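Long-range contacts in aromatic-L-amino-acid decarboxylase (Catharanthus roseus, PDB 6EEW), which catalyses the pyridoxal 5'-phosphate-dependent decarboxylation of L-tryptophan to tryptamine and of 5-hydroxy-L-tryptophan to serotonin, working as a homodimer: residues D40-V45 and N91-N96; P102-S107 and G473-E478; A288-S293 and R420-V425. All blocks are in the same frame, centred on the assembly; numbering follows the deposited sequence.

Interaction 1. Residues D40-V45 and N91-N96; sequences DYYKNV and NWMSPN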
ATOM      1  N   ASP A  40       7.654 -23.770 -11.893  1.00 67.13           N
ATOM      2  CA  ASP A  40       7.592 -24.067 -13.320  1.00 62.34           C
ATOM      3  C   ASP A  40       7.537 -22.787 -14.150  1.00 57.85           C
ATOM      4  O   ASP A  40       8.126 -22.715 -15.235  1.00 59.36           O
ATOM      5  CB  ASP A  40       6.384 -24.955 -13.607  1.00 67.54           C
ATOM      6  CG  ASP A  40       6.486 -26.312 -12.925  1.00 70.90           C
ATOM      7  OD1 ASP A  40       7.500 -26.545 -12.226  1.00 68.10           O
ATOM      8  OD2 ASP A  40       5.557 -27.142 -13.090  1.00 70.95           O
ATOM      9  N   TYR A  41       6.846 -21.758 -13.654  1.00 56.36           N
ATOM     10  CA  TYR A  41       6.811 -20.498 -14.400  1.00 61.14           C
ATOM     11  C   TYR A  41       8.184 -19.835 -14.417  1.00 65.16           C
ATOM     12  O   TYR A  41       8.630 -19.335 -15.453  1.00 67.40           O
ATOM     13  CB  TYR A  41       5.757 -19.544 -13.824  1.00 54.73           C
ATOM     14  CG  TYR A  41       5.850 -18.115 -14.359  1.00 50.28           C
ATOM     15  CD1 TYR A  41       5.301 -17.765 -15.594  1.00 51.36           C
ATOM     16  CD2 TYR A  41       6.478 -17.119 -13.628  1.00 51.16           C
ATOM     17  CE1 TYR A  41       5.397 -16.454 -16.084  1.00 48.94           C
ATOM     18  CE2 TYR A  41       6.581 -15.813 -14.107  1.00 50.35           C
ATOM     19  CZ  TYR A  41       6.039 -15.485 -15.333  1.00 45.98           C
ATOM     20  OH  TYR A  41       6.150 -14.179 -15.790  1.00 42.62           O
ATOM     21  N   TYR A  42       8.859 -19.798 -13.270  1.00 65.74           N
ATOM     22  CA  TYR A  42      10.203 -19.237 -13.248  1.00 61.78           C
ATOM     23  C   TYR A  42      11.138 -20.024 -14.154  1.00 65.82           C
ATOM     24  O   TYR A  42      12.049 -19.449 -14.757  1.00 70.25           O
ATOM     25  CB  TYR A  42      10.755 -19.214 -11.825  1.00 58.81           C
ATOM     26  CG  TYR A  42      10.214 -18.091 -10.966  1.00 59.27           C
ATOM     27  CD1 TYR A  42       9.772 -16.912 -11.536  1.00 58.26           C
ATOM     28  CD2 TYR A  42      10.184 -18.202  -9.583  1.00 58.69           C
ATOM     29  CE1 TYR A  42       9.291 -15.879 -10.752  1.00 63.23           C
ATOM     30  CE2 TYR A  42       9.707 -17.177  -8.792  1.00 57.85           C
ATOM     31  CZ  TYR A  42       9.260 -16.017  -9.381  1.00 61.45           C
ATOM     32  OH  TYR A  42       8.786 -14.985  -8.605  1.00 64.23           O
ATOM     33  N   LYS A  43      10.933 -21.338 -14.246  1.00 68.62           N
ATOM     34  CA  LYS A  43      11.789 -22.180 -15.069  1.00 74.67           C
ATOM     35  C   LYS A  43      11.518 -22.005 -16.559  1.00 72.87           C
ATOM     36  O   LYS A  43      12.424 -22.214 -17.377  1.00 75.07           O
ATOM     37  CB  LYS A  43      11.589 -23.645 -14.684  1.00 77.73           C
ATOM     38  CG  LYS A  43      12.331 -24.638 -15.562  1.00 81.38           C
ATOM     39  CD  LYS A  43      12.049 -26.063 -15.117  1.00 88.16           C
ATOM     40  CE  LYS A  43      12.805 -26.432 -13.854  1.00 86.92           C
ATOM     41  NZ  LYS A  43      12.678 -27.891 -13.550  1.00 81.64           N
ATOM     42  N   ASN A  44      10.295 -21.634 -16.933  1.00 64.32           N
ATOM     43  CA  ASN A  44       9.911 -21.614 -18.341  1.00 63.59           C
ATOM     44  C   ASN A  44       9.662 -20.224 -18.921  1.00 62.30           C
ATOM     45  O   ASN A  44       9.378 -20.120 -20.121  1.00 67.20           O
ATOM     46  CB  ASN A  44       8.671 -22.491 -18.549  1.00 61.94           C
ATOM     47  CG  ASN A  44       8.949 -23.979 -18.300  1.00 62.00           C
ATOM     48  OD1 ASN A  44       9.994 -24.510 -18.687  1.00 61.08           O
ATOM     49  ND2 ASN A  44       8.006 -24.650 -17.644  1.00 60.72           N
ATOM     50  N   VAL A  45       9.723 -19.161 -18.116  1.00 57.51           N
ATOM     51  CA  VAL A  45       9.265 -17.853 -18.594  1.00 62.15           C
ATOM     52  C   VAL A  45      10.091 -17.350 -19.772  1.00 66.62           C
ATOM     53  O   VAL A  45       9.560 -16.663 -20.657  1.00 69.49           O
ATOM     54  CB  VAL A  45       9.276 -16.819 -17.448  1.00 52.69           C
ATOM     55  CG1 VAL A  45      10.683 -16.677 -16.880  1.00 48.91           C
ATOM     56  CG2 VAL A  45       8.730 -15.484 -17.931  1.00 48.10           C
ATOM     57  N   ASN A  91       5.760 -10.128 -19.120  1.00 55.16           N
ATOM     58  CA  ASN A  91       6.548 -10.975 -18.231  1.00 58.30           C
ATOM     59  C   ASN A  91       7.724 -10.187 -17.652  1.00 61.16           C
ATOM     60  O   ASN A  91       8.857 -10.227 -18.137  1.00 61.44           O
ATOM     61  CB  ASN A  91       6.983 -12.230 -18.969  1.00 63.12           C
ATOM     62  CG  ASN A  91       5.837 -13.220 -19.140  1.00 58.34           C
ATOM     63  OD1 ASN A  91       5.399 -13.828 -18.164  1.00 51.02           O
ATOM     64  ND2 ASN A  91       5.354 -13.386 -20.374  1.00 55.18           N
ATOM     65  N   TRP A  92       7.426  -9.450 -16.578  1.00 57.39           N
ATOM     66  CA  TRP A  92       8.449  -8.708 -15.856  1.00 53.66           C
ATOM     67  C   TRP A  92       9.556  -9.613 -15.331  1.00 55.89           C
ATOM     68  O   TRP A  92      10.665  -9.131 -15.075  1.00 52.21           O
ATOM     69  CB  TRP A  92       7.822  -7.931 -14.693  1.00 52.63           C
ATOM     70  CG  TRP A  92       7.110  -6.661 -15.090  1.00 52.94           C
ATOM     71  CD1 TRP A  92       5.899  -6.556 -15.705  1.00 52.62           C
ATOM     72  CD2 TRP A  92       7.577  -5.318 -14.892  1.00 52.32           C
ATOM     73  NE1 TRP A  92       5.579  -5.230 -15.902  1.00 52.54           N
ATOM     74  CE2 TRP A  92       6.594  -4.452 -15.411  1.00 55.44           C
ATOM     75  CE3 TRP A  92       8.730  -4.762 -14.323  1.00 46.77           C
ATOM     76  CZ2 TRP A  92       6.731  -3.066 -15.386  1.00 52.72           C
ATOM     77  CZ3 TRP A  92       8.861  -3.385 -14.292  1.00 37.92           C
ATOM     78  CH2 TRP A  92       7.872  -2.556 -14.830  1.00 47.82           C
ATOM     79  N   MET A  93       9.279 -10.900 -15.132  1.00 56.66           N
ATOM     80  CA  MET A  93      10.257 -11.836 -14.590  1.00 53.99           C
ATOM     81  C   MET A  93      11.109 -12.505 -15.660  1.00 54.47           C
ATOM     82  O   MET A  93      11.937 -13.351 -15.318  1.00 57.21           O
ATOM     83  CB  MET A  93       9.559 -12.917 -13.761  1.00 50.12           C
ATOM     84  CG  MET A  93       8.973 -12.420 -12.462  1.00 52.11           C
ATOM     85  SD  MET A  93      10.200 -11.580 -11.463  1.00 60.19           S
ATOM     86  CE  MET A  93       9.837  -9.872 -11.879  1.00 52.34           C
ATOM     87  N   SER A  94      10.878 -12.216 -16.933  1.00 49.56           N
ATOM     88  CA  SER A  94      11.659 -12.852 -17.980  1.00 53.20           C
ATOM     89  C   SER A  94      13.093 -12.336 -17.942  1.00 59.11           C
ATOM     90  O   SER A  94      13.319 -11.148 -17.689  1.00 59.79           O
ATOM     91  CB  SER A  94      11.048 -12.589 -19.354  1.00 61.42           C
ATOM     92  OG  SER A  94      11.863 -13.139 -20.378  1.00 71.37           O
ATOM     93  N   PRO A  95      14.087 -13.196 -18.193  1.00 61.54           N
ATOM     94  CA  PRO A  95      15.458 -12.695 -18.356  1.00 50.92           C
ATOM     95  C   PRO A  95      15.613 -11.745 -19.530  1.00 54.78           C
ATOM     96  O   PRO A  95      16.661 -11.095 -19.647  1.00 57.96           O
ATOM     97  CB  PRO A  95      16.279 -13.973 -18.555  1.00 49.22           C
ATOM     98  CG  PRO A  95      15.332 -14.941 -19.117  1.00 52.79           C
ATOM     99  CD  PRO A  95      14.005 -14.645 -18.444  1.00 60.86           C
ATOM    100  N   ASN A  96      14.611 -11.626 -20.397  1.00 56.30           N
ATOM    101  CA  ASN A  96      14.700 -10.751 -21.555  1.00 55.68           C
ATOM    102  C   ASN A  96      13.839  -9.507 -21.405  1.00 52.40           C
ATOM    103  O   ASN A  96      13.578  -8.811 -22.390  1.00 55.11           O
ATOM    104  CB  ASN A  96      14.336 -11.525 -22.817  1.00 65.15           C
ATOM    105  CG  ASN A  96      15.319 -12.650 -23.105  1.00 69.83           C
ATOM    106  OD1 ASN A  96      16.539 -12.469 -23.010  1.00 71.48           O
ATOM    107  ND2 ASN A  96      14.793 -13.823 -23.441  1.00 70.09           N
TER
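Tyr41 and Asn91 make the one hydrogen bond of this contact: the phenol OH of Tyr41 donates to OD1 of Asn91 over a short 2.5 Å. The donor sits in the carbonyl plane on a lone pair. OD1 in turn lies at the edge of the phenol ring, whose plane is 36° from that of the amide. With CG of Tyr41 anti to the backbone N (chi1 168°), the ring leaves helix 24-44 and carries its hydroxyl to the turn formed by 91-94. The other end of the amide is held too, as Asn91 ND2 bonds to the carbonyl of Pro49, so the flip of the amide is fixed.

Beside this bond the packing is mostly apolar. Met93 bends at chi2 and chi3; its CG rests at the edge of the Tyr42 ring, 3.9 Å from CE1, the two side chains running alongside and pointing the same way. Val45 passes Asn91 in the opposite direction. Its chi1 of 59° sets CG1 between N and carbonyl carbon, facing Pro95 CD at 4.2 Å, and CG2 opposite N, 3.7 Å from Asn91 OD1 and 4.0 Å from Ser94 CB. The hydroxyl of Tyr42 is engaged elsewhere, with Ala118 O of the second subunit and Tyr324 OH. A buried phenol-amide pair flanked by aliphatic groups thus ties helix 24-44 and the chain leading on from it to the loop that carries Trp92 into the tryptophan pocket.

Interaction 2. Residues P102-S107 and G473-E478; sequences PATVSS and GSSLTE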
ATOM      1  N   PRO A 102      13.854  -2.850 -13.776  1.00 53.34           N
ATOM      2  CA  PRO A 102      13.495  -4.205 -13.352  1.00 47.00           C
ATOM      3  C   PRO A 102      12.963  -4.222 -11.927  1.00 46.67           C
ATOM      4  O   PRO A 102      13.319  -3.390 -11.090  1.00 45.62           O
ATOM      5  CB  PRO A 102      14.814  -4.974 -13.464  1.00 44.99           C
ATOM      6  CG  PRO A 102      15.884  -3.914 -13.404  1.00 51.85           C
ATOM      7  CD  PRO A 102      15.295  -2.705 -14.056  1.00 51.59           C
ATOM      8  N   ALA A 103      12.099  -5.185 -11.653  1.00 42.73           N
ATOM      9  CA  ALA A 103      11.612  -5.431 -10.303  1.00 50.44           C
ATOM     10  C   ALA A 103      12.267  -6.727  -9.851  1.00 53.44           C
ATOM     11  O   ALA A 103      11.782  -7.821 -10.158  1.00 54.64           O
ATOM     12  CB  ALA A 103      10.088  -5.500 -10.265  1.00 44.92           C
ATOM     13  N   THR A 104      13.368  -6.599  -9.120  1.00 53.49           N
ATOM     14  CA  THR A 104      14.206  -7.748  -8.809  1.00 53.80           C
ATOM     15  C   THR A 104      13.644  -8.523  -7.625  1.00 53.66           C
ATOM     16  O   THR A 104      12.979  -7.961  -6.753  1.00 54.65           O
ATOM     17  CB  THR A 104      15.639  -7.296  -8.537  1.00 47.29           C
ATOM     18  OG1 THR A 104      15.674  -6.462  -7.370  1.00 46.46           O
ATOM     19  CG2 THR A 104      16.123  -6.500  -9.713  1.00 45.35           C
ATOM     20  N   VAL A 105      13.914  -9.827  -7.602  1.00 54.13           N
ATOM     21  CA  VAL A 105      13.294 -10.734  -6.644  1.00 54.14           C
ATOM     22  C   VAL A 105      14.342 -11.711  -6.122  1.00 55.73           C
ATOM     23  O   VAL A 105      15.478 -11.749  -6.597  1.00 50.05           O
ATOM     24  CB  VAL A 105      12.108 -11.503  -7.264  1.00 49.24           C
ATOM     25  CG1 VAL A 105      11.064 -10.525  -7.819  1.00 36.10           C
ATOM     26  CG2 VAL A 105      12.599 -12.463  -8.352  1.00 49.25           C
ATOM     27  N   SER A 106      13.943 -12.500  -5.123  1.00 51.65           N
ATOM     28  CA  SER A 106      14.795 -13.518  -4.518  1.00 46.41           C
ATOM     29  C   SER A 106      13.921 -14.473  -3.713  1.00 46.20           C
ATOM     30  O   SER A 106      12.921 -14.066  -3.120  1.00 40.30           O
ATOM     31  CB  SER A 106      15.856 -12.913  -3.599  1.00 46.19           C
ATOM     32  OG  SER A 106      15.249 -12.405  -2.415  1.00 48.25           O
ATOM     33  N   SER A 107      14.352 -15.729  -3.624  1.00 50.18           N
ATOM     34  CA  SER A 107      13.555 -16.693  -2.880  1.00 56.65           C
ATOM     35  C   SER A 107      13.458 -16.332  -1.402  1.00 52.02           C
ATOM     36  O   SER A 107      12.416 -16.571  -0.778  1.00 55.79           O
ATOM     37  CB  SER A 107      14.116 -18.100  -3.063  1.00 57.42           C
ATOM     38  OG  SER A 107      15.447 -18.170  -2.632  1.00 65.21           O
ATOM     39  N   GLY A 473      19.031  -5.901 -15.125  1.00 62.35           N
ATOM     40  CA  GLY A 473      18.860  -6.185 -13.717  1.00 61.10           C
ATOM     41  C   GLY A 473      17.832  -7.241 -13.376  1.00 59.77           C
ATOM     42  O   GLY A 473      17.902  -7.815 -12.285  1.00 63.17           O
ATOM     43  N   SER A 474      16.920  -7.554 -14.296  1.00 55.61           N
ATOM     44  CA  SER A 474      15.932  -8.595 -14.038  1.00 58.06           C
ATOM     45  C   SER A 474      16.622  -9.855 -13.523  1.00 58.48           C
ATOM     46  O   SER A 474      17.593 -10.341 -14.117  1.00 57.59           O
ATOM     47  CB  SER A 474      15.141  -8.894 -15.314  1.00 57.82           C
ATOM     48  OG  SER A 474      14.147  -9.878 -15.092  1.00 57.12           O
ATOM     49  N   SER A 475      16.104 -10.387 -12.412  1.00 49.07           N
ATOM     50  CA  SER A 475      16.874 -11.354 -11.636  1.00 49.98           C
ATOM     51  C   SER A 475      17.347 -12.537 -12.465  1.00 57.23           C
ATOM     52  O   SER A 475      18.444 -13.053 -12.224  1.00 62.47           O
ATOM     53  CB  SER A 475      16.071 -11.832 -10.432  1.00 49.67           C
ATOM     54  OG  SER A 475      15.838 -10.758  -9.524  1.00 52.60           O
ATOM     55  N   LEU A 476      16.575 -12.956 -13.469  1.00 56.36           N
ATOM     56  CA  LEU A 476      16.963 -14.146 -14.221  1.00 62.54           C
ATOM     57  C   LEU A 476      17.949 -13.848 -15.342  1.00 64.03           C
ATOM     58  O   LEU A 476      18.452 -14.786 -15.969  1.00 71.60           O
ATOM     59  CB  LEU A 476      15.727 -14.830 -14.811  1.00 60.71           C
ATOM     60  CG  LEU A 476      14.789 -15.557 -13.842  1.00 57.91           C
ATOM     61  CD1 LEU A 476      13.595 -16.190 -14.575  1.00 53.22           C
ATOM     62  CD2 LEU A 476      15.544 -16.594 -13.025  1.00 53.17           C
ATOM     63  N   THR A 477      18.235 -12.575 -15.601  1.00 59.34           N
ATOM     64  CA  THR A 477      19.148 -12.198 -16.669  1.00 55.29           C
ATOM     65  C   THR A 477      20.589 -12.586 -16.341  1.00 57.82           C
ATOM     66  O   THR A 477      21.127 -12.199 -15.295  1.00 61.23           O
ATOM     67  CB  THR A 477      19.049 -10.698 -16.909  1.00 54.78           C
ATOM     68  OG1 THR A 477      17.685 -10.362 -17.193  1.00 59.06           O
ATOM     69  CG2 THR A 477      19.915 -10.290 -18.083  1.00 50.67           C
ATOM     70  N   GLU A 478      21.217 -13.340 -17.247  1.00 54.98           N
ATOM     71  CA  GLU A 478      22.636 -13.684 -17.190  1.00 54.35           C
ATOM     72  C   GLU A 478      23.375 -13.130 -18.408  1.00 56.65           C
ATOM     73  O   GLU A 478      22.782 -12.604 -19.351  1.00 52.82           O
ATOM     74  CB  GLU A 478      22.838 -15.205 -17.097  1.00 54.41           C
ATOM     75  CG  GLU A 478      22.387 -15.803 -15.778  1.00 60.11           C
ATOM     76  CD  GLU A 478      22.429 -17.314 -15.788  1.00 75.67           C
ATOM     77  OE1 GLU A 478      22.004 -17.914 -16.802  1.00 80.30           O
ATOM     78  OE2 GLU A 478      22.875 -17.904 -14.782  1.00 82.83           O
TER
HETATM   79  O   HOH W   1      13.382  -9.829 -11.694  1.00 39.33           O
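Ser475 reaches across to Val105 with its hydroxyl, and OG accepts the backbone N-H of Val105 at 2.9 Å in an almost straight bond, 176° at the hydrogen. Its chi1 of -65° turns OG away from its own carbonyl carbon and beside its own N. There OG also lies 3.6 Å from Thr104 CB and 3.8 Å from Val105 CG2. The close packing continues at Pro102, part of the L-tryptophan binding site, whose CB sits 3.4 Å from Ser474 N and whose CG lies directly against the bare CA of Gly473 at 3.8 Å. Thr104 adds its methyl to this packed part, CG2 lying 3.4 Å from Gly473 O, while its OG1 is bonded to Leu322 N.

Ser474 to Thr477 form a type I beta turn, leading to Glu478, the N-cap residue of helix 479-496; in the other segment, Ser106 caps helix 107-119 through its side chain.

The looser side is where the two backbones do not meet directly and a water bridges them, donating to Ala103 O (3.0 Å) and accepting from Ser475 N (2.9 Å). Ser475 itself remains partly exposed.

Interaction 3. Residues A288-S293 and R420-V425; sequences AAYAGS and RNFSLV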
ATOM      1  N   ALA A 288      15.570   8.142  -4.070  1.00 42.51           N
ATOM      2  CA  ALA A 288      16.507   7.187  -4.634  1.00 44.35           C
ATOM      3  C   ALA A 288      15.799   5.864  -4.855  1.00 50.04           C
ATOM      4  O   ALA A 288      16.281   4.818  -4.407  1.00 59.16           O
ATOM      5  CB  ALA A 288      17.726   7.016  -3.725  1.00 42.97           C
ATOM      6  N   ALA A 289      14.637   5.904  -5.513  1.00 43.64           N
ATOM      7  CA  ALA A 289      13.862   4.681  -5.690  1.00 44.52           C
ATOM      8  C   ALA A 289      14.719   3.571  -6.284  1.00 46.26           C
ATOM      9  O   ALA A 289      14.824   2.478  -5.718  1.00 41.78           O
ATOM     10  CB  ALA A 289      12.653   4.942  -6.580  1.00 48.36           C
ATOM     11  N   TYR A 290      15.390   3.854  -7.396  1.00 46.66           N
ATOM     12  CA  TYR A 290      16.165   2.814  -8.073  1.00 49.08           C
ATOM     13  C   TYR A 290      17.616   2.801  -7.603  1.00 45.43           C
ATOM     14  O   TYR A 290      18.073   1.806  -7.028  1.00 46.27           O
ATOM     15  CB  TYR A 290      16.071   2.992  -9.598  1.00 48.18           C
ATOM     16  CG  TYR A 290      17.166   2.334 -10.418  1.00 45.29           C
ATOM     17  CD1 TYR A 290      17.151   0.965 -10.667  1.00 36.48           C
ATOM     18  CD2 TYR A 290      18.201   3.089 -10.977  1.00 45.74           C
ATOM     19  CE1 TYR A 290      18.144   0.360 -11.431  1.00 48.21           C
ATOM     20  CE2 TYR A 290      19.219   2.488 -11.744  1.00 38.00           C
ATOM     21  CZ  TYR A 290      19.175   1.131 -11.963  1.00 42.91           C
ATOM     22  OH  TYR A 290      20.151   0.532 -12.716  1.00 49.89           O
ATOM     23  N   ALA A 291      18.340   3.910  -7.807  1.00 43.11           N
ATOM     24  CA  ALA A 291      19.791   3.914  -7.625  1.00 44.69           C
ATOM     25  C   ALA A 291      20.219   3.820  -6.163  1.00 46.17           C
ATOM     26  O   ALA A 291      21.335   3.379  -5.887  1.00 49.82           O
ATOM     27  CB  ALA A 291      20.396   5.181  -8.245  1.00 46.60           C
ATOM     28  N   GLY A 292      19.360   4.199  -5.222  1.00 50.85           N
ATOM     29  CA  GLY A 292      19.754   4.133  -3.824  1.00 47.56           C
ATOM     30  C   GLY A 292      20.248   2.762  -3.400  1.00 43.34           C
ATOM     31  O   GLY A 292      21.191   2.651  -2.612  1.00 52.59           O
ATOM     32  N   SER A 293      19.635   1.697  -3.920  1.00 38.00           N
ATOM     33  CA  SER A 293      20.103   0.370  -3.523  1.00 40.64           C
ATOM     34  C   SER A 293      21.586   0.202  -3.843  1.00 38.80           C
ATOM     35  O   SER A 293      22.340  -0.395  -3.052  1.00 42.95           O
ATOM     36  CB  SER A 293      19.285  -0.702  -4.226  1.00 38.33           C
ATOM     37  OG  SER A 293      17.931  -0.604  -3.835  1.00 53.24           O
ATOM     38  N   ARG A 420      26.329   6.298 -18.774  1.00 57.89           N
ATOM     39  CA  ARG A 420      25.752   5.206 -17.999  1.00 61.46           C
ATOM     40  C   ARG A 420      26.231   5.329 -16.558  1.00 62.52           C
ATOM     41  O   ARG A 420      27.408   5.094 -16.277  1.00 57.90           O
ATOM     42  CB  ARG A 420      26.149   3.859 -18.600  1.00 61.58           C
ATOM     43  CG  ARG A 420      25.706   2.657 -17.767  1.00 56.67           C
ATOM     44  CD  ARG A 420      26.608   1.441 -17.958  1.00 50.13           C
ATOM     45  NE  ARG A 420      27.989   1.736 -17.601  1.00 56.10           N
ATOM     46  CZ  ARG A 420      28.445   1.812 -16.356  1.00 57.36           C
ATOM     47  NH1 ARG A 420      27.633   1.625 -15.326  1.00 60.21           N
ATOM     48  NH2 ARG A 420      29.714   2.099 -16.138  1.00 52.77           N
ATOM     49  N   ASN A 421      25.324   5.702 -15.645  1.00 56.36           N
ATOM     50  CA  ASN A 421      25.673   5.855 -14.237  1.00 53.49           C
ATOM     51  C   ASN A 421      25.509   4.573 -13.438  1.00 49.34           C
ATOM     52  O   ASN A 421      26.217   4.372 -12.448  1.00 46.39           O
ATOM     53  CB  ASN A 421      24.785   6.916 -13.582  1.00 60.65           C
ATOM     54  CG  ASN A 421      24.919   8.278 -14.224  1.00 65.87           C
ATOM     55  OD1 ASN A 421      26.028   8.757 -14.472  1.00 63.16           O
ATOM     56  ND2 ASN A 421      23.781   8.911 -14.500  1.00 68.44           N
ATOM     57  N   PHE A 422      24.567   3.722 -13.818  1.00 55.14           N
ATOM     58  CA  PHE A 422      24.273   2.517 -13.060  1.00 55.06           C
ATOM     59  C   PHE A 422      24.059   1.350 -14.017  1.00 59.61           C
ATOM     60  O   PHE A 422      24.978   0.952 -14.737  1.00 56.89           O
ATOM     61  CB  PHE A 422      23.044   2.752 -12.169  1.00 54.08           C
ATOM     62  CG  PHE A 422      23.167   3.962 -11.273  1.00 45.76           C
ATOM     63  CD1 PHE A 422      23.838   3.880 -10.061  1.00 46.82           C
ATOM     64  CD2 PHE A 422      22.642   5.182 -11.654  1.00 42.74           C
ATOM     65  CE1 PHE A 422      23.959   4.991  -9.232  1.00 39.02           C
ATOM     66  CE2 PHE A 422      22.754   6.293 -10.832  1.00 43.92           C
ATOM     67  CZ  PHE A 422      23.419   6.191  -9.612  1.00 40.99           C
ATOM     68  N   SER A 423      22.849   0.789 -14.028  1.00 61.39           N
ATOM     69  CA  SER A 423      22.554  -0.395 -14.823  1.00 54.84           C
ATOM     70  C   SER A 423      21.770  -0.081 -16.096  1.00 50.07           C
ATOM     71  O   SER A 423      21.451  -1.002 -16.859  1.00 56.09           O
ATOM     72  CB  SER A 423      21.798  -1.421 -13.978  1.00 55.93           C
ATOM     73  OG  SER A 423      21.335  -2.464 -14.801  1.00 67.21           O
ATOM     74  N   LEU A 424      21.417   1.179 -16.324  1.00 39.27           N
ATOM     75  CA  LEU A 424      20.574   1.559 -17.453  1.00 43.35           C
ATOM     76  C   LEU A 424      21.446   2.189 -18.523  1.00 44.03           C
ATOM     77  O   LEU A 424      22.201   3.120 -18.229  1.00 39.65           O
ATOM     78  CB  LEU A 424      19.475   2.539 -17.026  1.00 41.32           C
ATOM     79  CG  LEU A 424      18.903   3.385 -18.163  1.00 44.93           C
ATOM     80  CD1 LEU A 424      18.135   2.524 -19.158  1.00 46.26           C
ATOM     81  CD2 LEU A 424      18.032   4.506 -17.619  1.00 46.51           C
ATOM     82  N   VAL A 425      21.316   1.703 -19.759  1.00 45.44           N
ATOM     83  CA  VAL A 425      22.097   2.191 -20.896  1.00 49.16           C
ATOM     84  C   VAL A 425      21.147   2.876 -21.875  1.00 53.69           C
ATOM     85  O   VAL A 425      20.223   2.242 -22.396  1.00 63.19           O
ATOM     86  CB  VAL A 425      22.859   1.044 -21.587  1.00 47.74           C
ATOM     87  CG1 VAL A 425      23.728   1.558 -22.738  1.00 42.96           C
ATOM     88  CG2 VAL A 425      23.671   0.271 -20.590  1.00 43.37           C
TER
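Tyr290 extends from its loop towards Phe422 and Ser423. Its chi1 of 159° swings the ring away from its own backbone N, and the far end of the ring arrives at Phe422 CB. From CB the side chain first runs without touching the other segment; along the ring, CE2 comes within 3.9 Å of Phe422 CB, and CZ lies 4.2 Å from that same carbon. At the tip, OH is placed to accept the backbone N-H of Ser423 at 3.0 Å, with a bent angle of 136°; the hydroxyl is modelled too close to Ser423 CB, however, which leaves this bond doubtful. The ring also stacks with Phe101 of the tryptophan pocket and with Trp320, next to the cofactor lysine.

Phe422 passes Tyr290 in the opposite direction and offers one ring face to Ala291. The methyl CB of Ala291 stands over it in a CH-pi contact, 3.6 Å from the ring centroid and 18° off the normal. On the backbone of the same residue, Arg420 NH1 donates to Phe422 O on a lone pair, with the oxygen in the guanidinium plane, while NE forms a salt bridge to Glu405. It is therefore mainly methyl-on-aromatic and ring-edge packing that joins the loop after strand 283-287 to the start of strand 424-429, with at most a tentative backbone-to-phenol bond beside it.

Interactions 1 and 2 are neighbours, their centres about 10 Å apart, and they touch: Ser94 O and Pro95 O probably receive hydrogen bonds from Ser474 OG and Thr477 OG1. Both involve the long loop between helices 74-85 and 107-119, and both reach the second subunit. Interaction 3 lies about 14 Å from interaction 2 and about 23 Å from interaction 1, centre to centre, and touches no other chain. Interaction 1 closes before the others open along the chain, whereas interaction 3 is nested within the loop closed by interaction 2. Strand 424-429 pairs with strand 465-471, which leads into 473-478, so the C-terminal four-stranded sheet connects interactions 2 and 3 beside the tryptophan pocket.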